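Local coordinates for protein thiol-activated cytolysin (Desulfobulbus propionicus, PDB 6NAL) that is probably a cholesterol-dependent cytolysin-family toxin, released as a soluble protein that assembles on target membranes and perforates them with a beta-barrel pore, at residues F146-S151 against Y189-K194; Q243-F248 against S290-G295. One frame throughout, in Å; residues are numbered along the deposited sequence.

How the contacts relate
Contacts 1 and 2 are the outer pairings of four consecutive, antiparallel strands in the sheet that, by family resemblance, forms the core of the pore-forming region. Their centres lie about 9 Å apart, and the two inner strands, 189-194 and 243-248, are direct neighbours. Probable backbone hydrogen bonds join them, Y189 N to F248 O at 2.8 Å and I191 O to L246 N at 2.8 Å, while I191 CD1 packs on F248 CE1. Each contact brackets a connection, largely helical from 151 to 189 and mixed from 248 to 290; by analogy with relatives both probably refold into membrane-spanning hairpins. An imidazole about 4 Å from the S151 side chain in contact 1 was probably carried over from crystallisation.

Contact 1: F146-S151 against Y189-K194; sequences FQYSSS and YLIRFK
Q147-S151 and Y189-K194 are antiparallel neighbours in the central sheet of the cytolysin. Six backbone hydrogen bonds join the strands; the straightest, R192 N to S149 O, measures 2.8 Å at 167°. One face of the pair carries an aromatic cluster. The Y148 and F193 side chains run alongside each other, yet their planes are turned by 66°, and the edge of Y148 meets the face of F193, with Y148 CD1 3.5 Å from F193 CE2. F193 points a ring edge toward the face of F146 in an offset edge-to-face pair, and its CB lies 3.9 Å from the centroid of that ring as a CH-pi contact. Branched I191 suits the next place, its CG2 reaching Y148 CE1 at 3.4 Å. The Y189 ring lays one face against S151 O, and its hydroxyl reaches small S150, whose OG, between the backbone N and the carbonyl carbon (chi1 68°), donates to Y189 OH at 2.9 Å. On the other face the long chains of Q147, R192 and K194 gather: K194 CD sits over one face of the R192 guanidinium, whose NH2 merely comes near S149 OG (3.5 Å), while R192 NE is buried with no partner in the model. The K194 amine is bonded to N335 and R192 NH1 weakly to Q243. Helix 156-163 covers this face, its F163 packing on S149, L190 and R192, and its K162 bonding S151 OG. Y189 packs against helix 254-264, Y445 of the second subunit hydrogen-bonds to Y148 N, and strand 232-250 continues the sheet beyond Y189-K194.

Contact 2: Q243-F248 against S290-G295; sequences QIFLKF and SIVVHG
L246 and I291 run abreast with their tips in the same direction, as do I244 and V293, on one face of an antiparallel pair in the bent central sheet characteristic of the cholesterol-dependent cytolysins. L246 CG meets I291 CG1 at 3.9 Å, and I244 CG1 approaches V293 CG2 at 4.1 Å. Branching at CB suits I244, I291 and V293 to extended backbone, and L246 adds an apolar chain to the same surface, which faces helix 309-320: its I315 touches L246 and I291 while I318 touches V293. Across the other face F245 and V292 also run alongside each other. V292 CG1 stands between its own backbone N and carbonyl carbon (chi1 55°), which brings this methyl to 3.5 Å from F245 CB and obliquely against the ring. L174 of helix 167-174 packs on F245, V292 and S290, closing over this apolar patch, which polar residues flank at each end. At one end Q243 NE2 lies at the edge of the H294 ring, 4.5 Å from ND1, and that ring meets Y169. Six backbone hydrogen bonds fix the pairing; F245 N to V292 O is almost straight, at 172°. Beyond H294 the chain leaves the strand at G295, whose positive phi (95°) would jam a side chain against the preceding carbonyl oxygen. At the far end K247 NZ and S290 OG are 3.8 Å apart without a direct bond; a water lies between them, too close to K247 NZ to be trusted in detail, but 3.1 Å from S290 OG, which also has N302 OD1 as a partner.

Contact 1: F146-S151 against Y189-K194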
ATOM      1  N   PHE A 146      25.491  10.227 -21.084  1.00 49.12           N
ATOM      2  CA  PHE A 146      24.710   9.007 -21.206  1.00 44.81           C
ATOM      3  C   PHE A 146      23.242   9.282 -20.960  1.00 48.71           C
ATOM      4  O   PHE A 146      22.893  10.130 -20.140  1.00 49.33           O
ATOM      5  CB  PHE A 146      25.212   7.924 -20.245  1.00 33.61           C
ATOM      6  CG  PHE A 146      26.500   7.249 -20.683  1.00 44.31           C
ATOM      7  CD1 PHE A 146      26.558   6.499 -21.870  1.00 47.71           C
ATOM      8  CD2 PHE A 146      27.640   7.332 -19.911  1.00 47.05           C
ATOM      9  CE1 PHE A 146      27.741   5.869 -22.276  1.00 48.38           C
ATOM     10  CE2 PHE A 146      28.815   6.700 -20.316  1.00 44.98           C
ATOM     11  CZ  PHE A 146      28.855   5.956 -21.489  1.00 51.03           C
ATOM     12  N   GLN A 147      22.399   8.592 -21.728  1.00 52.42           N
ATOM     13  CA  GLN A 147      21.029   8.314 -21.314  1.00 44.51           C
ATOM     14  C   GLN A 147      21.008   7.144 -20.328  1.00 41.63           C
ATOM     15  O   GLN A 147      21.766   6.183 -20.446  1.00 42.27           O
ATOM     16  CB  GLN A 147      20.129   8.016 -22.509  1.00 43.68           C
ATOM     17  CG  GLN A 147      18.756   7.522 -22.089  1.00 57.66           C
ATOM     18  CD  GLN A 147      17.997   6.839 -23.227  1.00 67.48           C
ATOM     19  OE1 GLN A 147      18.374   6.968 -24.402  1.00 70.00           O
ATOM     20  NE2 GLN A 147      16.918   6.129 -22.886  1.00 67.09           N
ATOM     21  N   TYR A 148      20.124   7.238 -19.341  1.00 46.58           N
ATOM     22  CA  TYR A 148      20.151   6.364 -18.188  1.00 32.62           C
ATOM     23  C   TYR A 148      18.819   5.645 -18.110  1.00 32.90           C
ATOM     24  O   TYR A 148      17.789   6.232 -18.400  1.00 37.29           O
ATOM     25  CB  TYR A 148      20.439   7.169 -16.948  1.00 37.52           C
ATOM     26  CG  TYR A 148      20.531   6.352 -15.704  1.00 41.10           C
ATOM     27  CD1 TYR A 148      21.680   5.665 -15.396  1.00 41.24           C
ATOM     28  CD2 TYR A 148      19.479   6.304 -14.816  1.00 39.26           C
ATOM     29  CE1 TYR A 148      21.772   4.928 -14.236  1.00 39.30           C
ATOM     30  CE2 TYR A 148      19.553   5.551 -13.655  1.00 46.00           C
ATOM     31  CZ  TYR A 148      20.710   4.887 -13.369  1.00 47.41           C
ATOM     32  OH  TYR A 148      20.826   4.151 -12.222  1.00 47.71           O
ATOM     33  N   SER A 149      18.863   4.342 -17.828  1.00 30.79           N
ATOM     34  CA  SER A 149      17.652   3.542 -17.660  1.00 38.77           C
ATOM     35  C   SER A 149      17.897   2.518 -16.576  1.00 33.87           C
ATOM     36  O   SER A 149      18.973   1.929 -16.543  1.00 37.16           O
ATOM     37  CB  SER A 149      17.228   2.755 -18.909  1.00 31.78           C
ATOM     38  OG  SER A 149      17.000   3.630 -19.990  1.00 51.36           O
ATOM     39  N   SER A 150      16.899   2.268 -15.725  1.00 33.98           N
ATOM     40  CA  SER A 150      17.037   1.246 -14.697  1.00 40.14           C
ATOM     41  C   SER A 150      15.681   0.646 -14.372  1.00 38.54           C
ATOM     42  O   SER A 150      14.661   1.310 -14.493  1.00 40.85           O
ATOM     43  CB  SER A 150      17.641   1.823 -13.428  1.00 37.98           C
ATOM     44  OG  SER A 150      16.739   2.737 -12.814  1.00 54.94           O
ATOM     45  N   SER A 151      15.678  -0.606 -13.940  1.00 29.15           N
ATOM     46  CA  SER A 151      14.418  -1.272 -13.656  1.00 38.08           C
ATOM     47  C   SER A 151      14.732  -2.678 -13.183  1.00 35.67           C
ATOM     48  O   SER A 151      15.704  -3.296 -13.631  1.00 31.47           O
ATOM     49  CB  SER A 151      13.505  -1.265 -14.898  1.00 42.32           C
ATOM     50  OG  SER A 151      12.283  -2.007 -14.655  1.00 42.51           O
ATOM     51  N   TYR A 189      18.113  -6.760 -11.121  1.00 32.39           N
ATOM     52  CA  TYR A 189      17.969  -5.358 -11.444  1.00 37.53           C
ATOM     53  C   TYR A 189      18.953  -4.949 -12.547  1.00 35.91           C
ATOM     54  O   TYR A 189      20.134  -5.294 -12.509  1.00 30.94           O
ATOM     55  CB  TYR A 189      18.195  -4.561 -10.162  1.00 26.77           C
ATOM     56  CG  TYR A 189      17.818  -3.125 -10.260  1.00 34.14           C
ATOM     57  CD1 TYR A 189      16.530  -2.718 -10.070  1.00 40.63           C
ATOM     58  CD2 TYR A 189      18.741  -2.188 -10.562  1.00 26.58           C
ATOM     59  CE1 TYR A 189      16.161  -1.394 -10.174  1.00 42.99           C
ATOM     60  CE2 TYR A 189      18.389  -0.831 -10.651  1.00 39.51           C
ATOM     61  CZ  TYR A 189      17.089  -0.450 -10.465  1.00 40.88           C
ATOM     62  OH  TYR A 189      16.724   0.870 -10.570  1.00 51.30           O
ATOM     63  N   LEU A 190      18.489  -4.137 -13.479  1.00 38.79           N
ATOM     64  CA  LEU A 190      19.311  -3.801 -14.638  1.00 31.13           C
ATOM     65  C   LEU A 190      19.401  -2.309 -14.885  1.00 28.01           C
ATOM     66  O   LEU A 190      18.386  -1.617 -14.958  1.00 33.51           O
ATOM     67  CB  LEU A 190      18.781  -4.463 -15.891  1.00 35.39           C
ATOM     68  CG  LEU A 190      19.815  -4.621 -17.006  1.00 38.44           C
ATOM     69  CD1 LEU A 190      20.740  -5.752 -16.676  1.00 42.15           C
ATOM     70  CD2 LEU A 190      19.056  -4.887 -18.315  1.00 34.80           C
ATOM     71  N   ILE A 191      20.623  -1.830 -15.058  1.00 35.29           N
ATOM     72  CA  ILE A 191      20.899  -0.449 -15.415  1.00 32.63           C
ATOM     73  C   ILE A 191      21.559  -0.426 -16.783  1.00 27.18           C
ATOM     74  O   ILE A 191      22.441  -1.241 -17.074  1.00 31.90           O
ATOM     75  CB  ILE A 191      21.815   0.199 -14.353  1.00 31.89           C
ATOM     76  CG1 ILE A 191      21.110   0.247 -12.994  1.00 39.67           C
ATOM     77  CG2 ILE A 191      22.263   1.610 -14.747  1.00 34.10           C
ATOM     78  CD1 ILE A 191      22.018   0.668 -11.878  1.00 43.28           C
ATOM     79  N   ARG A 192      21.181   0.555 -17.592  1.00 26.21           N
ATOM     80  CA  ARG A 192      21.821   0.798 -18.859  1.00 35.27           C
ATOM     81  C   ARG A 192      22.211   2.251 -19.008  1.00 30.64           C
ATOM     82  O   ARG A 192      21.365   3.124 -18.878  1.00 33.99           O
ATOM     83  CB  ARG A 192      20.907   0.443 -20.007  1.00 35.78           C
ATOM     84  CG  ARG A 192      21.631   0.436 -21.288  1.00 34.53           C
ATOM     85  CD  ARG A 192      20.729   0.384 -22.481  1.00 41.34           C
ATOM     86  NE  ARG A 192      19.704   1.407 -22.433  1.00 35.83           N
ATOM     87  CZ  ARG A 192      18.754   1.529 -23.342  1.00 36.57           C
ATOM     88  NH1 ARG A 192      18.750   0.679 -24.367  1.00 44.84           N
ATOM     89  NH2 ARG A 192      17.827   2.478 -23.222  1.00 47.67           N
ATOM     90  N   PHE A 193      23.473   2.487 -19.358  1.00 35.67           N
ATOM     91  CA  PHE A 193      23.964   3.789 -19.806  1.00 39.68           C
ATOM     92  C   PHE A 193      24.112   3.760 -21.318  1.00 34.15           C
ATOM     93  O   PHE A 193      24.787   2.877 -21.844  1.00 37.94           O
ATOM     94  CB  PHE A 193      25.322   4.113 -19.182  1.00 37.01           C
ATOM     95  CG  PHE A 193      25.291   4.254 -17.675  1.00 34.33           C
ATOM     96  CD1 PHE A 193      25.352   3.152 -16.873  1.00 30.40           C
ATOM     97  CD2 PHE A 193      25.225   5.493 -17.100  1.00 40.37           C
ATOM     98  CE1 PHE A 193      25.330   3.249 -15.519  1.00 36.41           C
ATOM     99  CE2 PHE A 193      25.208   5.619 -15.747  1.00 40.24           C
ATOM    100  CZ  PHE A 193      25.254   4.478 -14.936  1.00 37.06           C
ATOM    101  N   LYS A 194      23.486   4.706 -22.025  1.00 32.35           N
ATOM    102  CA  LYS A 194      23.521   4.663 -23.475  1.00 38.17           C
ATOM    103  C   LYS A 194      23.925   5.992 -24.081  1.00 34.30           C
ATOM    104  O   LYS A 194      23.298   7.016 -23.810  1.00 38.10           O
ATOM    105  CB  LYS A 194      22.158   4.262 -24.035  1.00 36.14           C
ATOM    106  CG  LYS A 194      22.102   4.081 -25.601  1.00 30.69           C
ATOM    107  CD  LYS A 194      20.624   4.119 -26.095  1.00 45.30           C
ATOM    108  CE  LYS A 194      20.457   3.088 -27.171  1.00 53.78           C
ATOM    109  NZ  LYS A 194      19.122   2.342 -27.122  1.00 71.31           N
TER

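Contact 2: Q243-F248 against S290-G295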
ATOM      1  N   GLN A 243      27.330   1.583 -25.194  1.00 33.15           N
ATOM      2  CA  GLN A 243      26.283   1.076 -24.338  1.00 34.99           C
ATOM      3  C   GLN A 243      26.974   0.315 -23.221  1.00 29.60           C
ATOM      4  O   GLN A 243      27.887  -0.475 -23.452  1.00 35.25           O
ATOM      5  CB  GLN A 243      25.319   0.218 -25.162  1.00 30.76           C
ATOM      6  CG  GLN A 243      23.919   0.200 -24.690  1.00 47.72           C
ATOM      7  CD  GLN A 243      22.940  -0.242 -25.760  1.00 40.50           C
ATOM      8  OE1 GLN A 243      21.787   0.165 -25.726  1.00 54.31           O
ATOM      9  NE2 GLN A 243      23.378  -1.076 -26.693  1.00 38.04           N
ATOM     10  N   ILE A 244      26.539   0.591 -22.014  1.00 27.58           N
ATOM     11  CA  ILE A 244      26.980  -0.097 -20.821  1.00 32.25           C
ATOM     12  C   ILE A 244      25.760  -0.668 -20.099  1.00 36.98           C
ATOM     13  O   ILE A 244      24.787   0.052 -19.830  1.00 35.69           O
ATOM     14  CB  ILE A 244      27.750   0.854 -19.890  1.00 38.57           C
ATOM     15  CG1 ILE A 244      28.891   1.475 -20.704  1.00 43.40           C
ATOM     16  CG2 ILE A 244      28.183   0.095 -18.675  1.00 31.19           C
ATOM     17  CD1 ILE A 244      29.512   2.659 -20.026  1.00 46.93           C
ATOM     18  N   PHE A 245      25.835  -1.942 -19.748  1.00 29.53           N
ATOM     19  CA  PHE A 245      24.804  -2.609 -18.968  1.00 32.78           C
ATOM     20  C   PHE A 245      25.401  -3.047 -17.653  1.00 31.55           C
ATOM     21  O   PHE A 245      26.490  -3.612 -17.647  1.00 36.52           O
ATOM     22  CB  PHE A 245      24.274  -3.840 -19.704  1.00 39.04           C
ATOM     23  CG  PHE A 245      23.388  -3.520 -20.851  1.00 33.06           C
ATOM     24  CD1 PHE A 245      23.899  -3.382 -22.112  1.00 43.15           C
ATOM     25  CD2 PHE A 245      22.026  -3.366 -20.661  1.00 48.65           C
ATOM     26  CE1 PHE A 245      23.063  -3.095 -23.193  1.00 49.94           C
ATOM     27  CE2 PHE A 245      21.189  -3.070 -21.717  1.00 49.07           C
ATOM     28  CZ  PHE A 245      21.706  -2.942 -22.984  1.00 43.36           C
ATOM     29  N   LEU A 246      24.685  -2.809 -16.552  1.00 32.54           N
ATOM     30  CA  LEU A 246      25.034  -3.343 -15.240  1.00 38.41           C
ATOM     31  C   LEU A 246      23.912  -4.241 -14.726  1.00 37.25           C
ATOM     32  O   LEU A 246      22.793  -3.778 -14.506  1.00 33.88           O
ATOM     33  CB  LEU A 246      25.272  -2.223 -14.234  1.00 37.58           C
ATOM     34  CG  LEU A 246      26.606  -1.506 -14.296  1.00 39.53           C
ATOM     35  CD1 LEU A 246      26.370  -0.418 -15.304  1.00 39.55           C
ATOM     36  CD2 LEU A 246      26.970  -1.028 -12.941  1.00 47.97           C
ATOM     37  N   LYS A 247      24.226  -5.496 -14.464  1.00 36.05           N
ATOM     38  CA  LYS A 247      23.247  -6.458 -13.990  1.00 36.33           C
ATOM     39  C   LYS A 247      23.524  -6.737 -12.525  1.00 38.26           C
ATOM     40  O   LYS A 247      24.638  -7.114 -12.164  1.00 37.87           O
ATOM     41  CB  LYS A 247      23.312  -7.748 -14.805  1.00 42.17           C
ATOM     42  CG  LYS A 247      22.331  -8.785 -14.329  1.00 45.96           C
ATOM     43  CD  LYS A 247      22.311  -9.988 -15.294  1.00 50.30           C
ATOM     44  CE  LYS A 247      22.549 -11.298 -14.536  1.00 62.16           C
ATOM     45  NZ  LYS A 247      23.854 -11.229 -13.811  1.00 66.06           N
ATOM     46  N   PHE A 248      22.517  -6.529 -11.680  1.00 44.78           N
ATOM     47  CA  PHE A 248      22.600  -6.822 -10.254  1.00 39.95           C
ATOM     48  C   PHE A 248      21.664  -7.988  -9.949  1.00 39.18           C
ATOM     49  O   PHE A 248      20.467  -7.906 -10.220  1.00 44.66           O
ATOM     50  CB  PHE A 248      22.203  -5.627  -9.407  1.00 30.90           C
ATOM     51  CG  PHE A 248      22.958  -4.381  -9.693  1.00 33.44           C
ATOM     52  CD1 PHE A 248      22.575  -3.531 -10.712  1.00 43.08           C
ATOM     53  CD2 PHE A 248      24.056  -4.035  -8.926  1.00 43.02           C
ATOM     54  CE1 PHE A 248      23.294  -2.374 -10.966  1.00 42.76           C
ATOM     55  CE2 PHE A 248      24.748  -2.875  -9.159  1.00 44.81           C
ATOM     56  CZ  PHE A 248      24.374  -2.053 -10.189  1.00 49.13           C
ATOM     57  N   SER A 290      27.526  -7.741 -12.642  1.00 45.25           N
ATOM     58  CA  SER A 290      28.039  -8.126 -13.945  1.00 43.25           C
ATOM     59  C   SER A 290      27.925  -6.913 -14.831  1.00 38.74           C
ATOM     60  O   SER A 290      26.983  -6.149 -14.693  1.00 37.43           O
ATOM     61  CB  SER A 290      27.272  -9.259 -14.544  1.00 39.37           C
ATOM     62  OG  SER A 290      27.541 -10.412 -13.787  1.00 59.75           O
ATOM     63  N   ILE A 291      28.866  -6.758 -15.746  1.00 44.57           N
ATOM     64  CA  ILE A 291      28.931  -5.579 -16.598  1.00 39.45           C
ATOM     65  C   ILE A 291      29.361  -5.955 -17.997  1.00 32.75           C
ATOM     66  O   ILE A 291      30.312  -6.715 -18.200  1.00 36.56           O
ATOM     67  CB  ILE A 291      29.904  -4.531 -16.051  1.00 38.70           C
ATOM     68  CG1 ILE A 291      29.469  -4.134 -14.656  1.00 41.66           C
ATOM     69  CG2 ILE A 291      29.951  -3.389 -16.975  1.00 33.29           C
ATOM     70  CD1 ILE A 291      30.417  -3.141 -14.053  1.00 48.20           C
ATOM     71  N   VAL A 292      28.696  -5.371 -18.964  1.00 32.37           N
ATOM     72  CA  VAL A 292      29.085  -5.524 -20.340  1.00 33.40           C
ATOM     73  C   VAL A 292      29.167  -4.139 -20.960  1.00 37.67           C
ATOM     74  O   VAL A 292      28.284  -3.293 -20.772  1.00 33.42           O
ATOM     75  CB  VAL A 292      28.121  -6.446 -21.116  1.00 38.49           C
ATOM     76  CG1 VAL A 292      26.767  -5.952 -20.994  1.00 44.00           C
ATOM     77  CG2 VAL A 292      28.482  -6.507 -22.571  1.00 40.73           C
ATOM     78  N   VAL A 293      30.235  -3.926 -21.716  1.00 31.78           N
ATOM     79  CA  VAL A 293      30.506  -2.662 -22.364  1.00 30.86           C
ATOM     80  C   VAL A 293      30.628  -2.930 -23.867  1.00 33.58           C
ATOM     81  O   VAL A 293      31.382  -3.811 -24.283  1.00 37.05           O
ATOM     82  CB  VAL A 293      31.785  -2.021 -21.796  1.00 31.78           C
ATOM     83  CG1 VAL A 293      32.195  -0.844 -22.706  1.00 34.85           C
ATOM     84  CG2 VAL A 293      31.599  -1.576 -20.315  1.00 39.42           C
ATOM     85  N   HIS A 294      29.930  -2.147 -24.675  1.00 36.34           N
ATOM     86  CA  HIS A 294      29.738  -2.450 -26.096  1.00 41.84           C
ATOM     87  C   HIS A 294      29.834  -1.138 -26.871  1.00 37.43           C
ATOM     88  O   HIS A 294      29.127  -0.177 -26.545  1.00 36.79           O
ATOM     89  CB  HIS A 294      28.380  -3.154 -26.267  1.00 47.01           C
ATOM     90  CG  HIS A 294      28.063  -3.571 -27.665  1.00 56.20           C
ATOM     91  ND1 HIS A 294      26.783  -3.523 -28.185  1.00 62.63           N
ATOM     92  CD2 HIS A 294      28.850  -4.054 -28.643  1.00 50.62           C
ATOM     93  CE1 HIS A 294      26.807  -3.935 -29.436  1.00 59.79           C
ATOM     94  NE2 HIS A 294      28.052  -4.250 -29.743  1.00 63.10           N
ATOM     95  N   GLY A 295      30.750  -1.070 -27.835  1.00 36.27           N
ATOM     96  CA  GLY A 295      30.943   0.140 -28.606  1.00 41.65           C
ATOM     97  C   GLY A 295      32.050   1.003 -28.028  1.00 48.59           C
ATOM     98  O   GLY A 295      32.040   1.314 -26.834  1.00 49.29           O
TER
HETATM   99  O   HOH W   1      25.154 -10.402 -11.794  1.00 49.95           O